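Local coordinates for SusD superfamily protein (Bacteroides thetaiotaomicron VPI-5482, PDB 3HDX) that probably binds polysaccharide at the outer membrane, as a SusD-family protein of a gut Bacteroides, ahead of carbohydrate uptake, at residues Leu163-Tyr174 / Leu193-Leu203; Ser228-Ser236 / Val253-Phe261. All coordinates share one frame; numbering follows the deposited sequence.

Contact 1 of 2, residues Leu163-Tyr174 / Leu193-Leu203; sequences LLTAIEDLPYQY and LFNKLSAYSVL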
loop_
_atom_site.group_PDB
_atom_site.type_symbol
_atom_site.label_atom_id
_atom_site.label_comp_id
_atom_site.label_asym_id
_atom_site.label_seq_id
_atom_site.Cartn_x
_atom_site.Cartn_y
_atom_site.Cartn_z
ATOM N N LEU A 163 -12.984 10.062 4.099
ATOM C CA LEU A 163 -12.009 10.520 3.098
ATOM C C LEU A 163 -12.576 11.680 2.287
ATOM O O LEU A 163 -11.882 12.683 2.021
ATOM C CB LEU A 163 -11.570 9.374 2.180
ATOM C CG LEU A 163 -10.603 8.408 2.858
ATOM C CD1 LEU A 163 -10.647 7.005 2.193
ATOM C CD2 LEU A 163 -9.145 8.946 2.951
ATOM N N LEU A 164 -13.838 11.567 1.880
ATOM C CA LEU A 164 -14.486 12.681 1.118
ATOM C C LEU A 164 -14.535 13.967 1.955
ATOM O O LEU A 164 -14.295 15.067 1.444
ATOM C CB LEU A 164 -15.865 12.260 0.581
ATOM C CG LEU A 164 -15.755 11.321 -0.610
ATOM C CD1 LEU A 164 -17.081 10.647 -0.824
ATOM C CD2 LEU A 164 -15.315 12.071 -1.896
ATOM N N THR A 165 -14.807 13.827 3.265
ATOM C CA THR A 165 -14.776 14.987 4.189
ATOM C C THR A 165 -13.352 15.550 4.295
ATOM O O THR A 165 -13.137 16.773 4.131
ATOM C CB THR A 165 -15.340 14.614 5.558
ATOM O OG1 THR A 165 -16.722 14.309 5.403
ATOM C CG2 THR A 165 -15.186 15.721 6.582
ATOM N N ALA A 166 -12.370 14.655 4.449
ATOM C CA ALA A 166 -10.939 15.094 4.565
ATOM C C ALA A 166 -10.488 15.861 3.308
ATOM O O ALA A 166 -9.787 16.866 3.418
ATOM C CB ALA A 166 -9.997 13.923 4.807
ATOM N N ILE A 167 -10.926 15.397 2.140
ATOM C CA ILE A 167 -10.558 15.981 0.828
ATOM C C ILE A 167 -10.939 17.474 0.757
ATOM O O ILE A 167 -10.267 18.240 0.108
ATOM C CB ILE A 167 -11.185 15.139 -0.333
ATOM C CG1 ILE A 167 -10.302 13.885 -0.532
ATOM C CG2 ILE A 167 -11.350 15.972 -1.648
ATOM C CD1 ILE A 167 -10.961 12.752 -1.352
ATOM N N GLU A 168 -12.026 17.862 1.427
ATOM C CA GLU A 168 -12.429 19.279 1.408
ATOM C C GLU A 168 -11.333 20.195 1.975
ATOM O O GLU A 168 -11.204 21.352 1.538
ATOM C CB GLU A 168 -13.801 19.469 2.067
ATOM C CG GLU A 168 -14.889 18.837 1.208
ATOM C CD GLU A 168 -14.907 19.456 -0.197
ATOM O OE1 GLU A 168 -15.317 20.649 -0.306
ATOM O OE2 GLU A 168 -14.474 18.782 -1.187
ATOM N N ASP A 169 -10.532 19.681 2.912
ATOM C CA ASP A 169 -9.456 20.450 3.565
ATOM C C ASP A 169 -8.023 20.046 3.246
ATOM O O ASP A 169 -7.110 20.808 3.562
ATOM C CB ASP A 169 -9.658 20.469 5.087
ATOM C CG ASP A 169 -10.885 21.247 5.509
ATOM O OD1 ASP A 169 -11.131 22.306 4.923
ATOM O OD2 ASP A 169 -11.576 20.818 6.457
ATOM N N LEU A 170 -7.800 18.901 2.592
ATOM C CA LEU A 170 -6.447 18.492 2.237
ATOM C C LEU A 170 -5.988 19.264 1.008
ATOM O O LEU A 170 -6.691 19.237 -0.007
ATOM C CB LEU A 170 -6.354 17.001 1.894
ATOM C CG LEU A 170 -6.521 16.011 3.039
ATOM C CD1 LEU A 170 -6.847 14.594 2.440
ATOM C CD2 LEU A 170 -5.285 16.028 3.958
ATOM N N PRO A 171 -4.841 19.952 1.116
ATOM C CA PRO A 171 -4.307 20.622 -0.054
ATOM C C PRO A 171 -3.508 19.645 -0.937
ATOM O O PRO A 171 -3.256 18.492 -0.560
ATOM C CB PRO A 171 -3.390 21.682 0.568
ATOM C CG PRO A 171 -2.773 20.929 1.728
ATOM C CD PRO A 171 -3.912 20.047 2.261
ATOM N N TYR A 172 -3.185 20.092 -2.141
ATOM C CA TYR A 172 -2.253 19.372 -3.025
ATOM C C TYR A 172 -0.825 19.468 -2.453
ATOM O O TYR A 172 -0.111 18.463 -2.407
ATOM C CB TYR A 172 -2.305 19.884 -4.445
ATOM C CG TYR A 172 -3.619 19.594 -5.112
ATOM C CD1 TYR A 172 -3.983 18.284 -5.404
ATOM C CD2 TYR A 172 -4.493 20.605 -5.519
ATOM C CE1 TYR A 172 -5.162 17.989 -6.033
ATOM C CE2 TYR A 172 -5.680 20.299 -6.156
ATOM C CZ TYR A 172 -6.018 18.974 -6.420
ATOM O OH TYR A 172 -7.203 18.657 -7.064
ATOM N N GLN A 173 -0.427 20.692 -2.052
ATOM C CA GLN A 173 0.883 20.957 -1.438
ATOM C C GLN A 173 0.686 21.810 -0.199
ATOM O O GLN A 173 -0.279 22.598 -0.129
ATOM C CB GLN A 173 1.836 21.609 -2.438
ATOM C CG GLN A 173 2.165 20.668 -3.577
ATOM C CD GLN A 173 3.313 21.092 -4.431
ATOM O OE1 GLN A 173 4.353 21.483 -3.936
ATOM N NE2 GLN A 173 3.159 20.955 -5.740
ATOM N N TYR A 174 1.616 21.679 0.739
ATOM C CA TYR A 174 1.527 22.339 2.050
ATOM C C TYR A 174 2.451 23.537 2.175
ATOM O O TYR A 174 3.643 23.400 2.046
ATOM C CB TYR A 174 1.866 21.341 3.145
ATOM C CG TYR A 174 0.790 20.295 3.361
ATOM C CD1 TYR A 174 0.753 19.117 2.634
ATOM C CD2 TYR A 174 -0.211 20.502 4.321
ATOM C CE1 TYR A 174 -0.272 18.176 2.859
ATOM C CE2 TYR A 174 -1.215 19.585 4.538
ATOM C CZ TYR A 174 -1.225 18.404 3.803
ATOM O OH TYR A 174 -2.236 17.511 4.059
ATOM N N LEU A 193 3.849 14.264 3.501
ATOM C CA LEU A 193 2.493 14.415 4.042
ATOM C C LEU A 193 1.392 13.880 3.102
ATOM O O LEU A 193 1.534 13.948 1.876
ATOM C CB LEU A 193 2.220 15.896 4.339
ATOM C CG LEU A 193 3.198 16.520 5.354
ATOM C CD1 LEU A 193 2.867 17.995 5.464
ATOM C CD2 LEU A 193 3.202 15.838 6.747
ATOM N N PHE A 194 0.314 13.368 3.709
ATOM C CA PHE A 194 -0.864 12.891 3.023
ATOM C C PHE A 194 -1.495 14.122 2.325
ATOM O O PHE A 194 -1.801 15.120 2.999
ATOM C CB PHE A 194 -1.785 12.301 4.091
ATOM C CG PHE A 194 -2.772 11.324 3.593
ATOM C CD1 PHE A 194 -3.970 11.740 3.079
ATOM C CD2 PHE A 194 -2.560 9.955 3.771
ATOM C CE1 PHE A 194 -4.891 10.842 2.634
ATOM C CE2 PHE A 194 -3.520 9.043 3.344
ATOM C CZ PHE A 194 -4.688 9.509 2.800
ATOM N N ASN A 195 -1.640 14.076 1.005
ATOM C CA ASN A 195 -2.192 15.197 0.257
ATOM C C ASN A 195 -3.562 14.831 -0.292
ATOM O O ASN A 195 -4.073 13.706 -0.092
ATOM C CB ASN A 195 -1.175 15.628 -0.826
ATOM C CG ASN A 195 -0.935 14.551 -1.887
ATOM O OD1 ASN A 195 -1.871 14.137 -2.562
ATOM N ND2 ASN A 195 0.327 14.123 -2.048
ATOM N N LYS A 196 -4.184 15.769 -0.993
ATOM C CA LYS A 196 -5.542 15.543 -1.486
ATOM C C LYS A 196 -5.615 14.283 -2.372
ATOM O O LYS A 196 -6.594 13.502 -2.285
ATOM C CB LYS A 196 -6.060 16.737 -2.258
ATOM C CG LYS A 196 -7.563 16.753 -2.489
ATOM C CD LYS A 196 -8.019 17.816 -3.498
ATOM C CE LYS A 196 -7.793 19.268 -3.115
ATOM N NZ LYS A 196 -8.578 19.616 -1.871
ATOM N N LEU A 197 -4.607 14.097 -3.238
ATOM C CA LEU A 197 -4.582 12.926 -4.126
ATOM C C LEU A 197 -4.313 11.622 -3.374
ATOM O O LEU A 197 -4.815 10.551 -3.774
ATOM C CB LEU A 197 -3.672 13.116 -5.324
ATOM C CG LEU A 197 -4.046 14.304 -6.219
ATOM C CD1 LEU A 197 -3.138 14.331 -7.515
ATOM C CD2 LEU A 197 -5.580 14.269 -6.588
ATOM N N SER A 198 -3.550 11.704 -2.275
ATOM C CA SER A 198 -3.384 10.527 -1.393
ATOM C C SER A 198 -4.778 10.026 -0.976
ATOM O O SER A 198 -5.090 8.835 -1.065
ATOM C CB SER A 198 -2.586 10.893 -0.136
ATOM O OG SER A 198 -1.389 11.587 -0.438
ATOM N N ALA A 199 -5.640 10.943 -0.539
ATOM C CA ALA A 199 -7.020 10.568 -0.114
ATOM C C ALA A 199 -7.821 9.978 -1.265
ATOM O O ALA A 199 -8.498 8.958 -1.111
ATOM C CB ALA A 199 -7.749 11.763 0.520
ATOM N N TYR A 200 -7.754 10.634 -2.430
ATOM C CA TYR A 200 -8.420 10.075 -3.624
ATOM C C TYR A 200 -7.932 8.670 -3.977
ATOM O O TYR A 200 -8.727 7.854 -4.447
ATOM C CB TYR A 200 -8.331 11.008 -4.837
ATOM C CG TYR A 200 -9.350 12.128 -4.867
ATOM C CD1 TYR A 200 -10.681 11.858 -5.115
ATOM C CD2 TYR A 200 -8.984 13.443 -4.638
ATOM C CE1 TYR A 200 -11.631 12.872 -5.165
ATOM C CE2 TYR A 200 -9.926 14.484 -4.729
ATOM C CZ TYR A 200 -11.237 14.200 -4.969
ATOM O OH TYR A 200 -12.182 15.179 -5.025
ATOM N N SER A 201 -6.655 8.398 -3.748
ATOM C CA SER A 201 -6.083 7.083 -4.062
ATOM C C SER A 201 -6.676 6.008 -3.167
ATOM O O SER A 201 -6.940 4.893 -3.642
ATOM C CB SER A 201 -4.536 7.073 -4.007
ATOM O OG SER A 201 -4.018 7.002 -2.693
ATOM N N VAL A 202 -6.909 6.346 -1.895
ATOM C CA VAL A 202 -7.538 5.407 -0.969
ATOM C C VAL A 202 -8.972 5.172 -1.444
ATOM O O VAL A 202 -9.439 4.032 -1.427
ATOM C CB VAL A 202 -7.413 5.849 0.522
ATOM C CG1 VAL A 202 -8.035 4.783 1.438
ATOM C CG2 VAL A 202 -5.957 6.102 0.890
ATOM N N LEU A 203 -9.704 6.251 -1.772
ATOM C CA LEU A 203 -11.080 6.108 -2.317
ATOM C C LEU A 203 -11.111 5.195 -3.529
ATOM O O LEU A 203 -11.935 4.289 -3.603
ATOM C CB LEU A 203 -11.712 7.468 -2.676
ATOM C CG LEU A 203 -12.209 8.309 -1.501
ATOM C CD1 LEU A 203 -12.590 9.677 -2.044
ATOM C CD2 LEU A 203 -13.430 7.653 -0.876
#
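Lys196 reaches across and grips two carbonyls of segment 163-174, those of Ile167 and Leu170. Its NZ donates to Leu170 O at 2.7 Å and to Ile167 O at 2.9 Å, each approached nearly along the C=O axis. The turn at chi3 (-64°) brings CE over one face of the Tyr172 ring, 4.0 Å from the centroid and offset toward the rim. The turn at chi4 (-62°) then swings NZ to the two oxygens. Leu197 CG lies at the edge of that ring. One step away, Lys196 N donates to Pro171 O at 2.9 Å from above the carbonyl plane.

Ile167 is a knob in the hole formed by Lys196, Ala199, Tyr200 and Leu203. Its CD1 stands over the centre of the Tyr200 ring, 3.6 Å from the centroid, a CH-pi contact. Its CG1 presses on Ala199 CB at 3.5 Å, tighter than usual for two carbons. The helical pieces 163-169 and 196-203 run antiparallel, at 164° with axes 9.1 Å apart. Their helices are joined by a long loop, in a family of the TPR clan, consistent with the helical SusD fold. Farther along, Leu163 CD1 touches Val202 CG1, the two side chains crossing at about a right angle.

At the loop end, Tyr174 OH donates to Phe194 O at 2.7 Å, with the oxygen at the ring edge. Pro171 CG and Leu193 CD1 cover opposite faces of this ring, which should fix its rotation about CB-CG. Behind these contacts, Asn195 and Ser198 form a capping box that starts helix 196-209. Asn195 OD1 accepts from Ser198 N, and Ser198 OG accepts from Asn195 N. Helix 104-129 backs the layer through Ala119 against Leu163 and Ala116 against Phe194.

Contact 2 of 2, residues Ser228-Ser236 / Val253-Phe261; sequences SEINAKYTS and VKGSRILGF. With EDO (1,2-ethanediol), chain I.
Ser256 turns its hydroxyl into the loop 228-236, where OG accepts from Lys233 N at 3.0 Å with an N-H...O angle of 150°. OG stands beside the serine's own backbone N (chi1 -63°), and from there it meets the backbone N-H of Lys233 in the loop. Two waters also join at this oxygen. One bridges it to Asn231 O, and the other to Thr235 OG1. Thr235 OG1 itself lies alongside Ser256 CB, 3.9 Å away. A third water lies within hydrogen-bonding distance of Lys233 O and Ser256 O. Replacing Ser256 by an alanine would probably leave Lys233 N without its acceptor and the two bridging waters without their shared anchor.

Next to these bonds, Gly255 packs against the turn at Asn231, whose positive phi bends the loop around it. A side chain at Gly255 would run into Asn231 O. Ala232 CB rests against Gly255 O at 3.5 Å. Gly255 and Ser256 belong to a short 3-10 turn, 254-256, which leads into strand 259-261. That strand pairs antiparallel with 358-361 through a classic beta bulge, in which Ile258 and Leu259 both face Thr361.

Beside the turn the contact is apolar. Ile258 CG1 receives Ala232 CB at 4.0 Å and Ile230 CD1 at 4.1 Å. The two isoleucine side chains cross at about a right angle. Ile230 holds its CG1 between the backbone N and the carbonyl carbon (chi1 67°), which carries CD1 toward Ile258. On the strand, Gly260 N donates to O1 of an ethanediol, probably from the crystallisation liquor, and the diol's O2 donates to Arg257 O at 2.8 Å.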
loop_
_atom_site.group_PDB
_atom_site.type_symbol
_atom_site.label_atom_id
_atom_site.label_comp_id
_atom_site.label_asym_id
_atom_site.label_seq_id
_atom_site.Cartn_x
_atom_site.Cartn_y
_atom_site.Cartn_z
ATOM N N SER A 228 0.077 16.632 -11.682
ATOM C CA SER A 228 1.043 17.762 -11.660
ATOM C C SER A 228 0.875 18.646 -10.426
ATOM O O SER A 228 1.856 19.256 -9.972
ATOM C CB SER A 228 0.986 18.617 -12.936
ATOM O OG SER A 228 -0.234 19.299 -13.008
ATOM N N GLU A 229 -0.320 18.678 -9.835
ATOM C CA GLU A 229 -0.559 19.538 -8.657
ATOM C C GLU A 229 0.253 19.111 -7.441
ATOM O O GLU A 229 0.537 19.930 -6.578
ATOM C CB GLU A 229 -2.037 19.559 -8.278
ATOM C CG GLU A 229 -2.989 20.071 -9.348
ATOM C CD GLU A 229 -3.008 21.574 -9.475
ATOM O OE1 GLU A 229 -2.268 22.258 -8.701
ATOM O OE2 GLU A 229 -3.769 22.043 -10.379
ATOM N N ILE A 230 0.570 17.813 -7.351
ATOM C CA ILE A 230 1.378 17.266 -6.260
ATOM C C ILE A 230 2.796 16.908 -6.717
ATOM O O ILE A 230 3.582 16.331 -5.952
ATOM C CB ILE A 230 0.686 16.042 -5.619
ATOM C CG1 ILE A 230 0.618 14.836 -6.578
ATOM C CG2 ILE A 230 -0.731 16.384 -5.128
ATOM C CD1 ILE A 230 0.247 13.533 -5.872
ATOM N N ASN A 231 3.111 17.241 -7.976
ATOM C CA ASN A 231 4.386 16.903 -8.591
ATOM C C ASN A 231 4.628 15.378 -8.694
ATOM O O ASN A 231 5.734 14.909 -8.457
ATOM C CB ASN A 231 5.561 17.605 -7.888
ATOM C CG ASN A 231 6.827 17.608 -8.733
ATOM O OD1 ASN A 231 6.769 17.747 -9.963
ATOM N ND2 ASN A 231 7.972 17.479 -8.074
ATOM N N ALA A 232 3.562 14.634 -8.991
ATOM C CA ALA A 232 3.637 13.192 -9.200
ATOM C C ALA A 232 3.800 12.922 -10.695
ATOM O O ALA A 232 3.113 13.515 -11.534
ATOM C CB ALA A 232 2.404 12.475 -8.650
ATOM N N LYS A 233 4.706 12.008 -11.001
ATOM C CA LYS A 233 5.066 11.647 -12.375
ATOM C C LYS A 233 5.150 10.141 -12.525
ATOM O O LYS A 233 5.101 9.398 -11.535
ATOM C CB LYS A 233 6.448 12.247 -12.693
ATOM C CG LYS A 233 6.517 13.780 -12.563
ATOM C CD LYS A 233 7.905 14.347 -12.780
ATOM C CE LYS A 233 7.917 15.868 -12.672
ATOM N NZ LYS A 233 9.307 16.380 -12.818
ATOM N N TYR A 234 5.281 9.710 -13.772
ATOM C CA TYR A 234 5.636 8.339 -14.074
ATOM C C TYR A 234 7.154 8.237 -13.884
ATOM O O TYR A 234 7.925 9.135 -14.288
ATOM C CB TYR A 234 5.222 7.961 -15.490
ATOM C CG TYR A 234 3.712 7.927 -15.662
ATOM C CD1 TYR A 234 2.959 6.818 -15.285
ATOM C CD2 TYR A 234 3.020 9.028 -16.196
ATOM C CE1 TYR A 234 1.592 6.792 -15.448
ATOM C CE2 TYR A 234 1.638 9.005 -16.375
ATOM C CZ TYR A 234 0.930 7.858 -15.996
ATOM O OH TYR A 234 -0.423 7.876 -16.135
ATOM N N THR A 235 7.579 7.139 -13.301
ATOM C CA THR A 235 8.965 6.944 -12.893
ATOM C C THR A 235 9.688 6.011 -13.883
ATOM O O THR A 235 9.152 4.960 -14.283
ATOM C CB THR A 235 9.027 6.398 -11.439
ATOM O OG1 THR A 235 8.336 7.278 -10.546
ATOM C CG2 THR A 235 10.461 6.183 -10.954
ATOM N N SER A 236 10.886 6.418 -14.295
ATOM C CA SER A 236 11.714 5.585 -15.143
ATOM C C SER A 236 12.214 4.379 -14.348
ATOM O O SER A 236 12.255 4.381 -13.092
ATOM C CB SER A 236 12.926 6.382 -15.644
ATOM O OG SER A 236 13.848 6.651 -14.587
ATOM N N VAL A 253 12.549 12.450 -7.017
ATOM C CA VAL A 253 11.239 11.989 -7.465
ATOM C C VAL A 253 10.248 11.698 -6.333
ATOM O O VAL A 253 9.213 11.069 -6.581
ATOM C CB VAL A 253 11.372 10.731 -8.407
ATOM C CG1 VAL A 253 12.186 11.107 -9.660
ATOM C CG2 VAL A 253 11.971 9.495 -7.637
ATOM N N LYS A 254 10.542 12.152 -5.111
ATOM C CA LYS A 254 9.674 11.870 -3.935
ATOM C C LYS A 254 8.193 12.217 -4.102
ATOM O O LYS A 254 7.338 11.536 -3.558
ATOM C CB LYS A 254 10.224 12.491 -2.644
ATOM C CG LYS A 254 10.288 14.010 -2.589
ATOM C CD LYS A 254 10.987 14.441 -1.310
ATOM C CE LYS A 254 10.826 15.924 -1.001
ATOM N NZ LYS A 254 11.363 16.803 -2.078
ATOM N N GLY A 255 7.881 13.269 -4.856
ATOM C CA GLY A 255 6.495 13.637 -5.102
ATOM C C GLY A 255 5.681 12.561 -5.824
ATOM O O GLY A 255 4.448 12.565 -5.784
ATOM N N SER A 256 6.387 11.650 -6.483
ATOM C CA SER A 256 5.762 10.540 -7.166
ATOM C C SER A 256 5.249 9.443 -6.236
ATOM O O SER A 256 4.505 8.548 -6.688
ATOM C CB SER A 256 6.683 10.004 -8.259
ATOM O OG SER A 256 6.906 11.005 -9.266
ATOM N N ARG A 257 5.609 9.523 -4.952
ATOM C CA ARG A 257 4.981 8.650 -3.917
ATOM C C ARG A 257 3.649 9.326 -3.578
ATOM O O ARG A 257 3.604 10.244 -2.751
ATOM C CB ARG A 257 5.859 8.474 -2.706
ATOM C CG ARG A 257 7.190 7.847 -2.965
ATOM C CD ARG A 257 7.866 7.447 -1.673
ATOM N NE ARG A 257 8.203 8.603 -0.841
ATOM C CZ ARG A 257 9.377 9.254 -0.790
ATOM N NH1 ARG A 257 10.410 8.945 -1.585
ATOM N NH2 ARG A 257 9.519 10.269 0.060
ATOM N N ILE A 258 2.587 8.944 -4.282
ATOM C CA ILE A 258 1.260 9.553 -4.083
ATOM C C ILE A 258 0.780 9.326 -2.641
ATOM O O ILE A 258 0.204 10.240 -2.045
ATOM C CB ILE A 258 0.250 9.059 -5.126
ATOM C CG1 ILE A 258 0.677 9.525 -6.513
ATOM C CG2 ILE A 258 -1.214 9.555 -4.797
ATOM C CD1 ILE A 258 -0.179 8.959 -7.632
ATOM N N LEU A 259 1.033 8.123 -2.127
ATOM C CA LEU A 259 0.787 7.782 -0.718
ATOM C C LEU A 259 1.885 6.835 -0.269
ATOM O O LEU A 259 2.082 5.757 -0.875
ATOM C CB LEU A 259 -0.610 7.160 -0.526
ATOM C CG LEU A 259 -1.180 7.101 0.904
ATOM C CD1 LEU A 259 -2.683 6.789 0.808
ATOM C CD2 LEU A 259 -0.516 6.116 1.812
ATOM N N GLY A 260 2.607 7.223 0.768
ATOM C CA GLY A 260 3.641 6.365 1.314
ATOM C C GLY A 260 4.051 6.798 2.694
ATOM O O GLY A 260 3.494 7.767 3.218
ATOM N N PHE A 261 4.980 6.041 3.290
ATOM C CA PHE A 261 5.464 6.277 4.663
ATOM C C PHE A 261 6.967 6.139 4.668
ATOM O O PHE A 261 7.523 5.166 4.135
ATOM C CB PHE A 261 4.827 5.296 5.654
ATOM C CG PHE A 261 3.345 5.387 5.657
ATOM C CD1 PHE A 261 2.701 6.338 6.438
ATOM C CD2 PHE A 261 2.592 4.594 4.801
ATOM C CE1 PHE A 261 1.294 6.508 6.347
ATOM C CE2 PHE A 261 1.191 4.749 4.724
ATOM C CZ PHE A 261 0.557 5.708 5.510
HETATM C C1 EDO I . 2.410 10.732 1.845
HETATM O O1 EDO I . 1.501 9.685 1.837
HETATM C C2 EDO I . 2.844 11.088 0.468
HETATM O O2 EDO I . 3.766 10.095 0.005
HETATM O O HOH W 1 8.058 13.627 -8.857
HETATM O O HOH W 2 3.387 8.939 -9.114
HETATM O O HOH W 3 8.842 9.967 -10.695
#

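Contact 1 closes before contact 2 opens, so the two follow in series along the chain. Their centres are 14 Å apart. Contact 1 pairs helices 152-169 and 196-209. Contact 2 joins the loop after helix 213-226 to the run that enters strand 259-261. The two meet directly: Ser198 OG lies 2.6 Å from Ile258 O, a probable hydrogen bond, and Val202 packs on Leu259. Gln173 NE2 also reaches Glu229 O, again a probable bond. The start of helix 196-209 is therefore tied to the small two-stranded sheet formed with 358-361. In this SusD-family protein the two contacts adjoin, joining helix 196-209 to the strand and loops beside it.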